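PDB 6OTU: glucose-6-phosphate isomerase from Chlamydia trachomatis D/UW-3/CX, which catalyses the reversible isomerisation of glucose-6-phosphate to fructose-6-phosphate. Local coordinates for residues A[108-116]-A[291-302]; A[135-146]-A[278-287]. All coordinates share one frame; numbering follows the deposited sequence.

How the contacts relate
Helices 275-285 and 287-303 follow each other in the chain, as do the short helix 110-113 and helix 122-148, so the two contacts join the same two chain regions, with contact 2 nested inside the loop closed by contact 1. Their centres are about 18 Å apart, and Trp114 of contact 1 packs against Ala135 and Tyr287 of contact 2. Contact 1 is partly buried: a charged pair lies inside, while an exposed arginine meets water. Contact 2 is the more buried, a helix pair beside the parallel sheet with leucine, glycine and tyrosine packing and a single arginine-to-carbonyl bond. Both lie away from the active-site residues.

Contact 1 of 2, residues A[108-116]-A[291-302]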
# COMPACT_ATOMS: atom_id res chain seq x y z
N HIS A 108 1.69 -25.59 -5.80
CA HIS A 108 1.43 -25.10 -4.45
C HIS A 108 0.18 -25.75 -3.84
O HIS A 108 0.15 -25.96 -2.62
CB HIS A 108 1.32 -23.58 -4.45
CG HIS A 108 0.39 -23.03 -5.48
ND1 HIS A 108 0.74 -22.92 -6.81
CD2 HIS A 108 -0.88 -22.56 -5.39
CE1 HIS A 108 -0.27 -22.41 -7.49
NE2 HIS A 108 -1.27 -22.19 -6.65
N THR A 109 -0.82 -26.14 -4.65
CA THR A 109 -1.97 -26.85 -4.07
C THR A 109 -1.58 -28.18 -3.44
O THR A 109 -2.20 -28.62 -2.46
CB THR A 109 -3.07 -27.08 -5.13
OG1 THR A 109 -2.55 -27.80 -6.25
CG2 THR A 109 -3.69 -25.76 -5.59
N ALA A 110 -0.55 -28.84 -3.97
CA ALA A 110 -0.16 -30.13 -3.42
C ALA A 110 0.50 -30.00 -2.04
O ALA A 110 0.55 -30.99 -1.30
CB ALA A 110 0.76 -30.86 -4.40
N THR A 111 0.97 -28.80 -1.66
CA THR A 111 1.56 -28.63 -0.34
C THR A 111 0.54 -28.69 0.79
O THR A 111 0.93 -28.83 1.95
CB THR A 111 2.34 -27.31 -0.24
OG1 THR A 111 1.44 -26.20 -0.36
CG2 THR A 111 3.39 -27.23 -1.32
N ARG A 112 -0.76 -28.57 0.48
CA ARG A 112 -1.81 -28.77 1.47
C ARG A 112 -2.81 -29.87 1.09
O ARG A 112 -3.66 -30.22 1.92
CB ARG A 112 -2.58 -27.46 1.73
CG ARG A 112 -3.33 -26.85 0.52
CD ARG A 112 -2.46 -25.81 -0.23
NE ARG A 112 -3.26 -24.96 -1.12
CZ ARG A 112 -2.87 -23.77 -1.58
NH1 ARG A 112 -1.68 -23.25 -1.27
NH2 ARG A 112 -3.68 -23.10 -2.39
N ALA A 113 -2.72 -30.42 -0.13
CA ALA A 113 -3.69 -31.43 -0.56
C ALA A 113 -3.72 -32.64 0.38
O ALA A 113 -4.75 -33.32 0.49
CB ALA A 113 -3.37 -31.87 -2.00
N TRP A 114 -2.61 -32.90 1.09
CA TRP A 114 -2.51 -34.12 1.89
C TRP A 114 -3.36 -34.08 3.15
O TRP A 114 -3.47 -35.12 3.81
CB TRP A 114 -1.06 -34.39 2.28
CG TRP A 114 -0.47 -33.32 3.16
CD1 TRP A 114 0.17 -32.18 2.76
CD2 TRP A 114 -0.47 -33.30 4.60
NE1 TRP A 114 0.56 -31.45 3.86
CE2 TRP A 114 0.19 -32.11 5.00
CE3 TRP A 114 -0.95 -34.17 5.59
CZ2 TRP A 114 0.37 -31.77 6.35
CZ3 TRP A 114 -0.77 -33.82 6.94
CH2 TRP A 114 -0.11 -32.64 7.29
N VAL A 115 -3.95 -32.93 3.52
CA VAL A 115 -4.78 -32.92 4.72
C VAL A 115 -6.20 -33.39 4.45
O VAL A 115 -6.97 -33.55 5.40
CB VAL A 115 -4.87 -31.54 5.40
CG1 VAL A 115 -3.50 -30.99 5.64
CG2 VAL A 115 -5.72 -30.60 4.58
N ARG A 116 -6.57 -33.61 3.19
CA ARG A 116 -7.84 -34.25 2.86
C ARG A 116 -7.59 -35.27 1.77
O ARG A 116 -6.84 -35.01 0.83
CB ARG A 116 -8.90 -33.23 2.41
CG ARG A 116 -8.43 -32.19 1.40
CD ARG A 116 -9.39 -31.01 1.35
NE ARG A 116 -10.68 -31.35 0.76
CZ ARG A 116 -11.84 -30.77 1.06
NH1 ARG A 116 -12.96 -31.15 0.45
NH2 ARG A 116 -11.88 -29.80 1.97
N ILE A 291 -1.84 -26.49 10.71
CA ILE A 291 -2.66 -27.49 10.04
C ILE A 291 -4.06 -26.94 9.73
O ILE A 291 -4.63 -27.20 8.66
CB ILE A 291 -2.72 -28.77 10.89
CG1 ILE A 291 -1.32 -29.39 11.01
CG2 ILE A 291 -3.73 -29.77 10.31
CD1 ILE A 291 -0.64 -29.58 9.69
N GLU A 292 -4.65 -26.18 10.66
CA GLU A 292 -5.95 -25.57 10.40
C GLU A 292 -5.86 -24.62 9.22
O GLU A 292 -6.77 -24.58 8.38
CB GLU A 292 -6.45 -24.83 11.63
CG GLU A 292 -6.72 -25.72 12.81
CD GLU A 292 -7.19 -24.94 14.01
OE1 GLU A 292 -7.41 -25.57 15.08
OE2 GLU A 292 -7.35 -23.70 13.89
N PHE A 293 -4.78 -23.84 9.16
CA PHE A 293 -4.50 -22.98 8.01
C PHE A 293 -4.44 -23.79 6.71
O PHE A 293 -4.99 -23.37 5.69
CB PHE A 293 -3.20 -22.24 8.29
CG PHE A 293 -2.56 -21.58 7.09
CD1 PHE A 293 -3.17 -20.50 6.46
CD2 PHE A 293 -1.31 -21.98 6.66
CE1 PHE A 293 -2.56 -19.85 5.38
CE2 PHE A 293 -0.69 -21.36 5.59
CZ PHE A 293 -1.32 -20.28 4.94
N LEU A 294 -3.76 -24.95 6.74
CA LEU A 294 -3.70 -25.81 5.55
C LEU A 294 -5.07 -26.36 5.18
O LEU A 294 -5.41 -26.43 3.99
CB LEU A 294 -2.71 -26.97 5.76
CG LEU A 294 -1.21 -26.71 5.92
CD1 LEU A 294 -0.36 -28.01 5.82
CD2 LEU A 294 -0.70 -25.63 4.95
N GLN A 295 -5.87 -26.77 6.17
CA GLN A 295 -7.19 -27.30 5.86
C GLN A 295 -8.07 -26.24 5.19
O GLN A 295 -8.82 -26.56 4.26
CB GLN A 295 -7.86 -27.84 7.12
CG GLN A 295 -7.18 -29.10 7.65
CD GLN A 295 -7.68 -29.51 9.03
OE1 GLN A 295 -7.90 -28.68 9.91
NE2 GLN A 295 -7.86 -30.82 9.21
N GLY A 296 -7.94 -24.98 5.60
CA GLY A 296 -8.72 -23.92 4.96
C GLY A 296 -8.35 -23.73 3.50
O GLY A 296 -9.21 -23.56 2.64
N ALA A 297 -7.05 -23.74 3.20
CA ALA A 297 -6.61 -23.66 1.82
C ALA A 297 -7.05 -24.89 1.01
O ALA A 297 -7.62 -24.76 -0.09
CB ALA A 297 -5.09 -23.49 1.78
N ALA A 298 -6.82 -26.09 1.53
CA ALA A 298 -7.20 -27.29 0.78
C ALA A 298 -8.70 -27.32 0.46
O ALA A 298 -9.11 -27.81 -0.60
CB ALA A 298 -6.81 -28.54 1.55
N ALA A 299 -9.52 -26.77 1.36
CA ALA A 299 -10.96 -26.76 1.11
C ALA A 299 -11.31 -25.88 -0.08
O ALA A 299 -12.24 -26.19 -0.83
CB ALA A 299 -11.70 -26.31 2.37
N ILE A 300 -10.59 -24.77 -0.27
CA ILE A 300 -10.84 -23.90 -1.43
C ILE A 300 -10.27 -24.52 -2.70
O ILE A 300 -10.90 -24.45 -3.77
CB ILE A 300 -10.30 -22.47 -1.19
CG1 ILE A 300 -11.17 -21.69 -0.18
CG2 ILE A 300 -10.24 -21.68 -2.49
CD1 ILE A 300 -12.64 -21.57 -0.57
N ASP A 301 -9.08 -25.14 -2.62
CA ASP A 301 -8.57 -25.93 -3.74
C ASP A 301 -9.64 -26.87 -4.28
O ASP A 301 -9.85 -26.97 -5.49
CB ASP A 301 -7.35 -26.74 -3.32
CG ASP A 301 -6.17 -25.87 -2.88
OD1 ASP A 301 -6.20 -24.64 -3.13
OD2 ASP A 301 -5.24 -26.43 -2.27
N ALA A 302 -10.33 -27.59 -3.39
CA ALA A 302 -11.36 -28.51 -3.87
C ALA A 302 -12.55 -27.74 -4.44
O ALA A 302 -13.12 -28.14 -5.46
CB ALA A 302 -11.79 -29.45 -2.75
O HOH W 1 -9.83 -29.39 4.01
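Arg112 and Asp301 form a side-on salt bridge, two nitrogens against two oxygens. Arg112 NE gives its hydrogen to Asp301 OD2 at 2.7 Å, and Arg112 NH2 reaches Asp301 OD1 at 3.0 Å, straighter at the hydrogen (168°). Both oxygens use their syn lone pairs, and the guanidinium and carboxylate planes are only 17° apart. CG of Arg112 lies between its own backbone N and carbonyl carbon, and a bend at chi2 (-93°) turns the chain toward Asp301, a knob among Leu294, Ala297, Ala298 and Asp301. Ala297 CB covers one guanidinium face; backbone atoms of His108 and Thr109 cover the opposite one. Helix 466-487 adds second partners: Glu477 to Arg112 NH2 and His478 to Asp301 OD1, so Arg112 has a second carboxylate partner and Asp301 OD1 a second donor.

In the phosphoglucose isomerase fold, segment 108-116 precedes helix 122-148, which packs on the five-stranded parallel sheet, and itself rests on helix 287-303.

The apolar side chains come from the type I turn Ala113 to Arg116. Trp114 CZ2 meets Leu294 CD1 at 3.9 Å, and its CH2 meets Ile291 CD1, both obliquely to the ring. Val115 CG1 sits over the centre of the Trp114 ring, while its CG2 touches Gln295 CG at 3.7 Å and also Ala298 CB.

At the exposed edge of the contact, the poorly ordered Arg116 lays CD on Ala298 CB (3.6 Å) and one guanidinium face on Ala302 CB. A water accepts from Arg116 NH2 at 2.9 Å and donates to Gln295 O at 3.0 Å.

Contact 2 of 2, residues A[135-146]-A[278-287]; sequences ALRLAEFLYIAR and GVVLGFAFGY
Tyr287 lies across helix 135-146 as a knob among Ala135, Leu136, Ala139 and Leu142. It starts the next helix; segment 278-285 of the preceding helix crosses segment 135-146 at -49°, the two axes 9.7 Å apart at their closest, and both these helices pack on the five-stranded parallel sheet of a SIS-type domain. Tyr287 CB meets Leu142 CD1 at 4.1 Å. With CG anti to the backbone N (chi1 -180°), the ring lies flat over Ala139, whose CB stands 3.6 Å from the ring centroid, a CH-pi contact almost on the normal. Farther out, Tyr287 CE1 comes 3.2 Å from Ala135 O. At the tip, OH touches Ala135 CB at 3.6 Å.

Leu142 is a knob from the other side, set among Val279, Gly282, Phe283 and Tyr287. Because Gly282 has no side chain, Leu142 CD1 comes within 3.5 Å of Gly282 CA. Leu138 CD2 packs likewise on the backbone of Gly278.

Arg146 closes the C-terminal end of helix 278-285. Bends at chi2 and chi3 carry its guanidinium over Gly286 CA, which lies above the centre of one face. Arg146 NH1 donates to Phe283 O at 3.0 Å, nearly straight (173°), from above the carbonyl plane.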
# COMPACT_ATOMS: atom_id res chain seq x y z
N ALA A 135 5.93 -31.57 7.20
CA ALA A 135 5.08 -31.12 8.30
C ALA A 135 5.30 -31.95 9.57
O ALA A 135 5.34 -31.40 10.68
CB ALA A 135 3.62 -31.18 7.88
N LEU A 136 5.45 -33.27 9.44
CA LEU A 136 5.72 -34.04 10.65
C LEU A 136 7.11 -33.74 11.18
O LEU A 136 7.33 -33.76 12.40
CB LEU A 136 5.53 -35.53 10.39
CG LEU A 136 4.19 -35.88 9.73
CD1 LEU A 136 4.32 -37.12 8.85
CD2 LEU A 136 3.04 -36.02 10.75
N ARG A 137 8.06 -33.42 10.30
CA ARG A 137 9.34 -32.95 10.80
C ARG A 137 9.19 -31.60 11.49
O ARG A 137 9.89 -31.33 12.46
CB ARG A 137 10.35 -32.87 9.65
CG ARG A 137 10.76 -34.24 9.13
CD ARG A 137 11.76 -34.14 8.01
NE ARG A 137 12.92 -33.37 8.43
CZ ARG A 137 13.28 -32.22 7.88
NH1 ARG A 137 14.35 -31.59 8.34
NH2 ARG A 137 12.60 -31.71 6.87
N LEU A 138 8.25 -30.77 11.02
CA LEU A 138 7.98 -29.49 11.66
C LEU A 138 7.39 -29.69 13.05
O LEU A 138 7.86 -29.08 14.02
CB LEU A 138 7.04 -28.64 10.79
CG LEU A 138 6.63 -27.26 11.29
CD1 LEU A 138 7.82 -26.33 11.37
CD2 LEU A 138 5.54 -26.65 10.40
N ALA A 139 6.36 -30.53 13.16
CA ALA A 139 5.78 -30.81 14.47
C ALA A 139 6.83 -31.26 15.47
O ALA A 139 6.86 -30.78 16.61
CB ALA A 139 4.67 -31.85 14.35
N GLU A 140 7.72 -32.17 15.05
CA GLU A 140 8.82 -32.61 15.92
C GLU A 140 9.73 -31.44 16.28
O GLU A 140 10.18 -31.33 17.43
CB GLU A 140 9.64 -33.68 15.22
CG GLU A 140 9.24 -35.10 15.48
CD GLU A 140 10.11 -36.08 14.69
OE1 GLU A 140 10.99 -35.61 13.94
OE2 GLU A 140 9.91 -37.31 14.84
N PHE A 141 10.01 -30.58 15.31
CA PHE A 141 10.94 -29.48 15.53
C PHE A 141 10.34 -28.43 16.47
O PHE A 141 11.05 -27.86 17.31
CB PHE A 141 11.32 -28.85 14.18
CG PHE A 141 12.08 -27.56 14.31
CD1 PHE A 141 13.45 -27.56 14.52
CD2 PHE A 141 11.42 -26.35 14.27
CE1 PHE A 141 14.15 -26.37 14.66
CE2 PHE A 141 12.12 -25.14 14.42
CZ PHE A 141 13.47 -25.16 14.61
N LEU A 142 9.03 -28.17 16.34
CA LEU A 142 8.40 -27.09 17.10
C LEU A 142 8.24 -27.44 18.57
O LEU A 142 8.29 -26.53 19.41
CB LEU A 142 7.04 -26.76 16.50
CG LEU A 142 7.00 -26.21 15.07
CD1 LEU A 142 5.55 -26.05 14.63
CD2 LEU A 142 7.77 -24.87 14.95
N TYR A 143 8.03 -28.72 18.90
CA TYR A 143 7.99 -29.15 20.29
C TYR A 143 9.22 -28.68 21.06
O TYR A 143 9.12 -28.25 22.21
CB TYR A 143 7.85 -30.68 20.33
CG TYR A 143 7.68 -31.33 21.70
CD1 TYR A 143 8.75 -31.40 22.60
CD2 TYR A 143 6.47 -31.91 22.08
CE1 TYR A 143 8.60 -32.00 23.85
CE2 TYR A 143 6.32 -32.52 23.33
CZ TYR A 143 7.39 -32.55 24.21
OH TYR A 143 7.27 -33.14 25.45
N ILE A 144 10.39 -28.72 20.42
CA ILE A 144 11.62 -28.29 21.06
C ILE A 144 11.80 -26.78 20.94
O ILE A 144 12.10 -26.09 21.92
CB ILE A 144 12.83 -29.04 20.46
CG1 ILE A 144 12.70 -30.55 20.74
CG2 ILE A 144 14.15 -28.49 21.00
CD1 ILE A 144 13.29 -31.42 19.64
N ALA A 145 11.60 -26.24 19.73
CA ALA A 145 11.95 -24.85 19.45
C ALA A 145 11.07 -23.87 20.21
O ALA A 145 11.55 -22.85 20.71
CB ALA A 145 11.87 -24.59 17.95
N ARG A 146 9.77 -24.16 20.30
CA ARG A 146 8.89 -23.30 21.08
C ARG A 146 9.21 -23.34 22.57
O ARG A 146 8.77 -22.45 23.31
CB ARG A 146 7.44 -23.68 20.83
CG ARG A 146 7.10 -23.76 19.35
CD ARG A 146 5.74 -23.26 19.03
NE ARG A 146 4.73 -23.71 19.97
CZ ARG A 146 3.71 -22.95 20.37
NH1 ARG A 146 3.60 -21.71 19.92
NH2 ARG A 146 2.82 -23.43 21.23
N GLY A 278 5.27 -22.35 7.02
CA GLY A 278 5.04 -23.33 8.07
C GLY A 278 5.88 -23.09 9.32
O GLY A 278 5.40 -23.24 10.44
N VAL A 279 7.15 -22.72 9.13
CA VAL A 279 8.05 -22.54 10.27
C VAL A 279 7.60 -21.36 11.12
O VAL A 279 7.39 -21.49 12.33
CB VAL A 279 9.51 -22.38 9.79
CG1 VAL A 279 10.38 -22.01 10.97
CG2 VAL A 279 10.00 -23.66 9.13
N VAL A 280 7.47 -20.18 10.52
CA VAL A 280 7.15 -19.00 11.32
C VAL A 280 5.76 -19.13 11.93
O VAL A 280 5.56 -18.83 13.12
CB VAL A 280 7.30 -17.71 10.49
CG1 VAL A 280 6.36 -17.70 9.29
CG2 VAL A 280 7.08 -16.49 11.38
N LEU A 281 4.78 -19.59 11.15
CA LEU A 281 3.43 -19.76 11.68
C LEU A 281 3.41 -20.82 12.76
O LEU A 281 2.82 -20.63 13.83
CB LEU A 281 2.46 -20.11 10.55
CG LEU A 281 2.28 -19.06 9.45
CD1 LEU A 281 1.39 -19.60 8.33
CD2 LEU A 281 1.72 -17.76 10.00
N GLY A 282 4.06 -21.97 12.51
CA GLY A 282 4.09 -23.02 13.51
C GLY A 282 4.73 -22.58 14.82
O GLY A 282 4.25 -22.92 15.90
N PHE A 283 5.83 -21.82 14.74
CA PHE A 283 6.49 -21.34 15.95
C PHE A 283 5.62 -20.34 16.70
O PHE A 283 5.50 -20.40 17.93
CB PHE A 283 7.84 -20.73 15.58
CG PHE A 283 8.58 -20.12 16.74
CD1 PHE A 283 9.41 -20.90 17.53
CD2 PHE A 283 8.47 -18.77 17.03
CE1 PHE A 283 10.11 -20.34 18.60
CE2 PHE A 283 9.16 -18.21 18.09
CZ PHE A 283 9.98 -18.99 18.88
N ALA A 284 5.01 -19.39 15.97
CA ALA A 284 4.18 -18.39 16.61
C ALA A 284 3.01 -19.03 17.35
O ALA A 284 2.83 -18.82 18.55
CB ALA A 284 3.66 -17.38 15.58
N PHE A 285 2.23 -19.84 16.64
CA PHE A 285 0.93 -20.27 17.12
C PHE A 285 0.82 -21.76 17.40
O PHE A 285 -0.27 -22.21 17.79
CB PHE A 285 -0.15 -19.85 16.11
CG PHE A 285 0.04 -18.45 15.57
CD1 PHE A 285 -0.04 -17.36 16.42
CD2 PHE A 285 0.30 -18.23 14.23
CE1 PHE A 285 0.13 -16.08 15.93
CE2 PHE A 285 0.46 -16.95 13.74
CZ PHE A 285 0.38 -15.87 14.59
N GLY A 286 1.89 -22.53 17.22
CA GLY A 286 1.83 -23.98 17.43
C GLY A 286 1.41 -24.73 16.18
O GLY A 286 0.71 -24.21 15.31
N TYR A 287 1.82 -26.01 16.12
CA TYR A 287 1.63 -26.83 14.92
C TYR A 287 0.17 -26.89 14.48
O TYR A 287 -0.14 -26.69 13.30
CB TYR A 287 2.15 -28.25 15.19
CG TYR A 287 2.01 -29.20 14.02
CD1 TYR A 287 2.83 -29.09 12.92
CD2 TYR A 287 1.08 -30.24 14.04
CE1 TYR A 287 2.73 -29.98 11.85
CE2 TYR A 287 0.97 -31.14 12.98
CZ TYR A 287 1.80 -30.99 11.88
OH TYR A 287 1.71 -31.85 10.81